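Local coordinates for pyocin S5 (Pseudomonas aeruginosa PAO1, PDB 6THK), which probably kills related bacteria by forming channels that depolarise their cytoplasmic membrane, after import into the cell envelope, at residues I136-W144 and P156-L165. The protein carries 1 engineered substitution. Residues are numbered along the deposited sequence; the frame is centred on the assembly and turned at random.
Sequences IYEAWVKIW and PFQQLVRDEL
Trp140 and Phe157 carry this contact, each pushed as a knob into a hole of the partner helix. Trp140 sits among Phe157, Val161, Glu164 and Leu165. Its indole face takes a CH-pi contact from Glu164, whose CB lies 3.7 Å from the centroid of the Trp140 five-membered ring. Ile136 CG2 lies over the opposite face of the same indole. At the indole edge, Trp140 CH2 meets Leu165 CD2 at 3.8 Å.

Phe157 fills the hole formed by Tyr137, Trp140, Val141 and Trp144. With CG turned anti to the backbone N (chi1 -172°), its ring reaches along helix 133-145, and CE1 comes 3.7 Å from Val141 CA. The Phe157 edge points at the face of Trp144 in an offset edge-to-face pair, planes 76° apart. Phe157 CB also sits almost straight above the six-membered ring of Trp144, 3.9 Å from its centroid. Tyr137 completes the aromatic cluster, its CE1 3.8 Å from Phe157 CE2.

The motif is a helix-helix crossing with knobs-into-holes packing. Residues 136-144 of helix 133-145 and residues 157-165, the first turns of helix 157-212, run at 115° to each other. The contact lies toward one end of the elongated molecule, its centre about 86 Å from the centre of the chain. No hydrogen bond links the two segments. Leu160 CD2 packs 3.6 Å from Trp144 CB.

Polar ends are held from outside. Trp144 NE1 hydrogen-bonds to Tyr155 O, and Arg152 makes a cation-pi contact with Trp144. Glu164 OE1 forms a salt bridge with Arg167. Ile53 of helix 42-87 touches Trp140, and Tyr48 of that helix touches Phe157.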
ATOM      1  N   ILE A 136       6.251 -86.231  -1.420  1.00 47.68           N
ATOM      2  CA  ILE A 136       6.998 -85.446  -2.401  1.00 47.65           C
ATOM      3  C   ILE A 136       7.219 -86.254  -3.675  1.00 53.97           C
ATOM      4  O   ILE A 136       6.987 -85.741  -4.773  1.00 54.26           O
ATOM      5  CB  ILE A 136       8.314 -84.868  -1.804  1.00 50.48           C
ATOM      6  CG1 ILE A 136       8.011 -83.889  -0.637  1.00 50.81           C
ATOM      7  CG2 ILE A 136       9.125 -84.168  -2.893  1.00 50.94           C
ATOM      8  CD1 ILE A 136       9.176 -83.483   0.233  1.00 54.44           C
ATOM      9  N   TYR A 137       7.624 -87.523  -3.528  1.00 51.92           N
ATOM     10  CA  TYR A 137       7.858 -88.413  -4.659  1.00 51.70           C
ATOM     11  C   TYR A 137       6.624 -88.587  -5.547  1.00 54.08           C
ATOM     12  O   TYR A 137       6.745 -88.507  -6.771  1.00 53.66           O
ATOM     13  CB  TYR A 137       8.370 -89.769  -4.170  1.00 53.66           C
ATOM     14  CG  TYR A 137       8.482 -90.817  -5.258  1.00 57.04           C
ATOM     15  CD1 TYR A 137       9.545 -90.806  -6.157  1.00 59.60           C
ATOM     16  CD2 TYR A 137       7.532 -91.830  -5.380  1.00 57.98           C
ATOM     17  CE1 TYR A 137       9.663 -91.781  -7.152  1.00 60.90           C
ATOM     18  CE2 TYR A 137       7.629 -92.796  -6.382  1.00 58.99           C
ATOM     19  CZ  TYR A 137       8.699 -92.770  -7.262  1.00 67.65           C
ATOM     20  OH  TYR A 137       8.815 -93.735  -8.231  1.00 70.76           O
ATOM     21  N   GLU A 138       5.449 -88.813  -4.935  1.00 50.21           N
ATOM     22  CA  GLU A 138       4.197 -89.044  -5.658  1.00 50.23           C
ATOM     23  C   GLU A 138       3.714 -87.780  -6.325  1.00 55.63           C
ATOM     24  O   GLU A 138       3.123 -87.844  -7.410  1.00 55.85           O
ATOM     25  CB  GLU A 138       3.115 -89.667  -4.748  1.00 51.86           C
ATOM     26  CG  GLU A 138       3.474 -91.043  -4.186  1.00 61.37           C
ATOM     27  CD  GLU A 138       3.555 -92.231  -5.136  1.00 74.32           C
ATOM     28  OE1 GLU A 138       3.320 -92.060  -6.356  1.00 61.01           O
ATOM     29  OE2 GLU A 138       3.861 -93.344  -4.650  1.00 62.15           O
ATOM     30  N   ALA A 139       4.005 -86.649  -5.708  1.00 51.46           N
ATOM     31  CA  ALA A 139       3.646 -85.379  -6.280  1.00 50.17           C
ATOM     32  C   ALA A 139       4.514 -85.188  -7.506  1.00 55.82           C
ATOM     33  O   ALA A 139       4.031 -84.786  -8.550  1.00 57.43           O
ATOM     34  CB  ALA A 139       3.874 -84.266  -5.283  1.00 50.26           C
ATOM     35  N   TRP A 140       5.800 -85.478  -7.377  1.00 52.81           N
ATOM     36  CA  TRP A 140       6.725 -85.338  -8.495  1.00 53.97           C
ATOM     37  C   TRP A 140       6.378 -86.286  -9.636  1.00 59.23           C
ATOM     38  O   TRP A 140       6.463 -85.926 -10.798  1.00 58.15           O
ATOM     39  CB  TRP A 140       8.170 -85.545  -8.051  1.00 52.90           C
ATOM     40  CG  TRP A 140       8.715 -84.412  -7.266  1.00 53.75           C
ATOM     41  CD1 TRP A 140       8.079 -83.256  -6.966  1.00 56.71           C
ATOM     42  CD2 TRP A 140      10.011 -84.321  -6.674  1.00 53.51           C
ATOM     43  NE1 TRP A 140       8.891 -82.447  -6.222  1.00 55.95           N
ATOM     44  CE2 TRP A 140      10.085 -83.081  -6.026  1.00 57.30           C
ATOM     45  CE3 TRP A 140      11.112 -85.170  -6.625  1.00 54.64           C
ATOM     46  CZ2 TRP A 140      11.214 -82.669  -5.341  1.00 56.26           C
ATOM     47  CZ3 TRP A 140      12.231 -84.758  -5.944  1.00 56.09           C
ATOM     48  CH2 TRP A 140      12.275 -83.519  -5.312  1.00 56.66           C
ATOM     49  N   VAL A 141       5.977 -87.504  -9.297  1.00 54.60           N
ATOM     50  CA  VAL A 141       5.612 -88.487 -10.302  1.00 54.57           C
ATOM     51  C   VAL A 141       4.418 -88.006 -11.107  1.00 62.09           C
ATOM     52  O   VAL A 141       4.397 -88.132 -12.322  1.00 67.16           O
ATOM     53  CB  VAL A 141       5.258 -89.833  -9.667  1.00 58.26           C
ATOM     54  CG1 VAL A 141       4.436 -90.664 -10.631  1.00 58.28           C
ATOM     55  CG2 VAL A 141       6.515 -90.569  -9.252  1.00 57.85           C
ATOM     56  N   LYS A 142       3.448 -87.415 -10.422  1.00 57.46           N
ATOM     57  CA  LYS A 142       2.251 -86.903 -11.068  1.00 58.05           C
ATOM     58  C   LYS A 142       2.625 -85.807 -12.054  1.00 66.47           C
ATOM     59  O   LYS A 142       2.039 -85.708 -13.119  1.00 67.97           O
ATOM     60  CB  LYS A 142       1.255 -86.379 -10.037  1.00 59.02           C
ATOM     61  N   ILE A 143       3.579 -84.961 -11.688  1.00 62.09           N
ATOM     62  CA  ILE A 143       4.015 -83.911 -12.592  1.00 61.11           C
ATOM     63  C   ILE A 143       4.636 -84.525 -13.835  1.00 65.86           C
ATOM     64  O   ILE A 143       4.347 -84.115 -14.949  1.00 66.23           O
ATOM     65  CB  ILE A 143       5.068 -82.996 -11.941  1.00 63.76           C
ATOM     66  CG1 ILE A 143       4.450 -82.218 -10.783  1.00 65.38           C
ATOM     67  CG2 ILE A 143       5.643 -82.030 -12.956  1.00 63.35           C
ATOM     68  CD1 ILE A 143       5.463 -81.494  -9.920  1.00 84.11           C
ATOM     69  N   TRP A 144       5.469 -85.536 -13.637  1.00 62.97           N
ATOM     70  CA  TRP A 144       6.141 -86.198 -14.743  1.00 63.09           C
ATOM     71  C   TRP A 144       5.176 -86.897 -15.677  1.00 69.64           C
ATOM     72  O   TRP A 144       5.311 -86.825 -16.889  1.00 69.56           O
ATOM     73  CB  TRP A 144       7.152 -87.206 -14.215  1.00 61.25           C
ATOM     74  CG  TRP A 144       8.151 -87.637 -15.222  1.00 62.10           C
ATOM     75  CD1 TRP A 144       8.952 -86.837 -15.968  1.00 64.93           C
ATOM     76  CD2 TRP A 144       8.469 -88.979 -15.590  1.00 62.08           C
ATOM     77  NE1 TRP A 144       9.750 -87.594 -16.782  1.00 64.52           N
ATOM     78  CE2 TRP A 144       9.473 -88.915 -16.567  1.00 65.80           C
ATOM     79  CE3 TRP A 144       8.005 -90.230 -15.185  1.00 63.51           C
ATOM     80  CZ2 TRP A 144      10.016 -90.048 -17.149  1.00 65.18           C
ATOM     81  CZ3 TRP A 144       8.545 -91.352 -15.762  1.00 65.04           C
ATOM     82  CH2 TRP A 144       9.541 -91.256 -16.733  1.00 65.65           C
ATOM     83  N   PRO A 156      13.805 -87.466 -18.782  1.00 70.46           N
ATOM     84  CA  PRO A 156      13.688 -88.547 -17.786  1.00 69.66           C
ATOM     85  C   PRO A 156      13.243 -88.064 -16.405  1.00 72.33           C
ATOM     86  O   PRO A 156      13.301 -86.861 -16.120  1.00 71.83           O
ATOM     87  CB  PRO A 156      15.102 -89.121 -17.729  1.00 71.34           C
ATOM     88  CG  PRO A 156      15.982 -87.986 -18.099  1.00 75.46           C
ATOM     89  CD  PRO A 156      15.219 -87.191 -19.117  1.00 70.98           C
ATOM     90  N   PHE A 157      12.816 -89.011 -15.541  1.00 67.30           N
ATOM     91  CA  PHE A 157      12.369 -88.698 -14.193  1.00 66.43           C
ATOM     92  C   PHE A 157      13.450 -88.064 -13.349  1.00 70.98           C
ATOM     93  O   PHE A 157      13.145 -87.181 -12.553  1.00 71.07           O
ATOM     94  CB  PHE A 157      11.769 -89.909 -13.474  1.00 67.80           C
ATOM     95  CG  PHE A 157      11.122 -89.560 -12.149  1.00 68.64           C
ATOM     96  CD1 PHE A 157       9.871 -88.960 -12.105  1.00 71.13           C
ATOM     97  CD2 PHE A 157      11.784 -89.796 -10.951  1.00 70.35           C
ATOM     98  CE1 PHE A 157       9.282 -88.625 -10.889  1.00 71.66           C
ATOM     99  CE2 PHE A 157      11.187 -89.473  -9.732  1.00 72.86           C
ATOM    100  CZ  PHE A 157       9.944 -88.877  -9.709  1.00 70.52           C
ATOM    101  N   GLN A 158      14.709 -88.508 -13.515  1.00 67.97           N
ATOM    102  CA  GLN A 158      15.854 -87.962 -12.786  1.00 68.02           C
ATOM    103  C   GLN A 158      16.096 -86.506 -13.158  1.00 72.03           C
ATOM    104  O   GLN A 158      16.574 -85.738 -12.318  1.00 72.10           O
ATOM    105  CB  GLN A 158      17.118 -88.803 -13.006  1.00 69.35           C
ATOM    106  CG  GLN A 158      17.012 -90.237 -12.466  1.00 83.58           C
ATOM    107  CD  GLN A 158      16.353 -90.341 -11.102  1.00 97.63           C
ATOM    108  OE1 GLN A 158      16.785 -89.734 -10.118  1.00 91.93           O
ATOM    109  NE2 GLN A 158      15.292 -91.124 -11.031  1.00 88.44           N
ATOM    110  N   GLN A 159      15.745 -86.130 -14.419  1.00 67.61           N
ATOM    111  CA  GLN A 159      15.862 -84.770 -14.942  1.00 67.06           C
ATOM    112  C   GLN A 159      14.842 -83.886 -14.290  1.00 69.15           C
ATOM    113  O   GLN A 159      15.179 -82.764 -13.900  1.00 68.24           O
ATOM    114  CB  GLN A 159      15.742 -84.706 -16.473  1.00 68.61           C
ATOM    115  CG  GLN A 159      16.292 -83.406 -17.087  1.00 88.87           C
ATOM    116  CD  GLN A 159      17.685 -82.978 -16.622  1.00107.04           C
ATOM    117  OE1 GLN A 159      18.533 -83.785 -16.206  1.00100.89           O
ATOM    118  NE2 GLN A 159      17.937 -81.680 -16.697  1.00 99.30           N
ATOM    119  N   LEU A 160      13.642 -84.422 -14.075  1.00 64.37           N
ATOM    120  CA  LEU A 160      12.571 -83.697 -13.409  1.00 63.33           C
ATOM    121  C   LEU A 160      12.920 -83.477 -11.942  1.00 66.13           C
ATOM    122  O   LEU A 160      12.665 -82.418 -11.390  1.00 67.05           O
ATOM    123  CB  LEU A 160      11.257 -84.452 -13.514  1.00 63.08           C
ATOM    124  CG  LEU A 160      10.135 -83.803 -12.713  1.00 67.05           C
ATOM    125  CD1 LEU A 160       9.504 -82.680 -13.511  1.00 67.22           C
ATOM    126  CD2 LEU A 160       9.090 -84.817 -12.294  1.00 68.59           C
ATOM    127  N   VAL A 161      13.477 -84.499 -11.311  1.00 60.43           N
ATOM    128  CA  VAL A 161      13.929 -84.418  -9.913  1.00 59.94           C
ATOM    129  C   VAL A 161      14.838 -83.190  -9.739  1.00 63.95           C
ATOM    130  O   VAL A 161      14.545 -82.364  -8.890  1.00 63.38           O
ATOM    131  CB  VAL A 161      14.537 -85.765  -9.391  1.00 63.38           C
ATOM    132  CG1 VAL A 161      15.331 -85.591  -8.095  1.00 62.99           C
ATOM    133  CG2 VAL A 161      13.441 -86.801  -9.187  1.00 63.20           C
ATOM    134  N   ARG A 162      15.845 -83.018 -10.622  1.00 61.86           N
ATOM    135  CA  ARG A 162      16.776 -81.877 -10.633  1.00 62.26           C
ATOM    136  C   ARG A 162      16.045 -80.527 -10.712  1.00 65.27           C
ATOM    137  O   ARG A 162      16.310 -79.635  -9.901  1.00 64.74           O
ATOM    138  CB  ARG A 162      17.785 -82.008 -11.783  1.00 63.88           C
ATOM    139  CG  ARG A 162      19.202 -82.254 -11.294  1.00 78.78           C
ATOM    140  CD  ARG A 162      20.193 -82.141 -12.426  1.00 90.29           C
ATOM    141  NE  ARG A 162      20.712 -83.450 -12.816  1.00101.37           N
ATOM    142  CZ  ARG A 162      21.246 -83.715 -14.003  1.00115.32           C
ATOM    143  NH1 ARG A 162      21.316 -82.768 -14.932  1.00102.29           N
ATOM    144  NH2 ARG A 162      21.704 -84.928 -14.274  1.00100.23           N
ATOM    145  N   ASP A 163      15.076 -80.421 -11.650  1.00 60.87           N
ATOM    146  CA  ASP A 163      14.243 -79.244 -11.892  1.00 60.50           C
ATOM    147  C   ASP A 163      13.349 -78.911 -10.701  1.00 63.29           C
ATOM    148  O   ASP A 163      13.166 -77.725 -10.379  1.00 62.87           O
ATOM    149  CB  ASP A 163      13.417 -79.427 -13.178  1.00 62.97           C
ATOM    150  CG  ASP A 163      14.274 -79.461 -14.441  1.00 75.14           C
ATOM    151  OD1 ASP A 163      15.458 -79.069 -14.366  1.00 76.80           O
ATOM    152  OD2 ASP A 163      13.742 -79.826 -15.517  1.00 77.44           O
ATOM    153  N   GLU A 164      12.822 -79.965 -10.034  1.00 57.84           N
ATOM    154  CA  GLU A 164      11.951 -79.862  -8.870  1.00 56.48           C
ATOM    155  C   GLU A 164      12.697 -79.404  -7.625  1.00 60.84           C
ATOM    156  O   GLU A 164      12.116 -78.701  -6.802  1.00 59.52           O
ATOM    157  CB  GLU A 164      11.181 -81.162  -8.639  1.00 57.14           C
ATOM    158  CG  GLU A 164       9.933 -81.266  -9.499  1.00 63.69           C
ATOM    159  CD  GLU A 164       9.038 -80.044  -9.504  1.00 80.22           C
ATOM    160  OE1 GLU A 164       8.423 -79.750  -8.457  1.00 70.61           O
ATOM    161  OE2 GLU A 164       8.979 -79.356 -10.544  1.00 77.94           O
ATOM    162  N   LEU A 165      13.991 -79.773  -7.510  1.00 58.20           N
ATOM    163  CA  LEU A 165      14.858 -79.340  -6.420  1.00 58.45           C
ATOM    164  C   LEU A 165      15.268 -77.879  -6.631  1.00 65.76           C
ATOM    165  O   LEU A 165      15.431 -77.145  -5.655  1.00 65.40           O
ATOM    166  CB  LEU A 165      16.081 -80.248  -6.284  1.00 58.01           C
ATOM    167  CG  LEU A 165      15.800 -81.664  -5.778  1.00 62.54           C
ATOM    168  CD1 LEU A 165      16.968 -82.579  -6.041  1.00 62.52           C
ATOM    169  CD2 LEU A 165      15.426 -81.677  -4.298  1.00 64.88           C
TER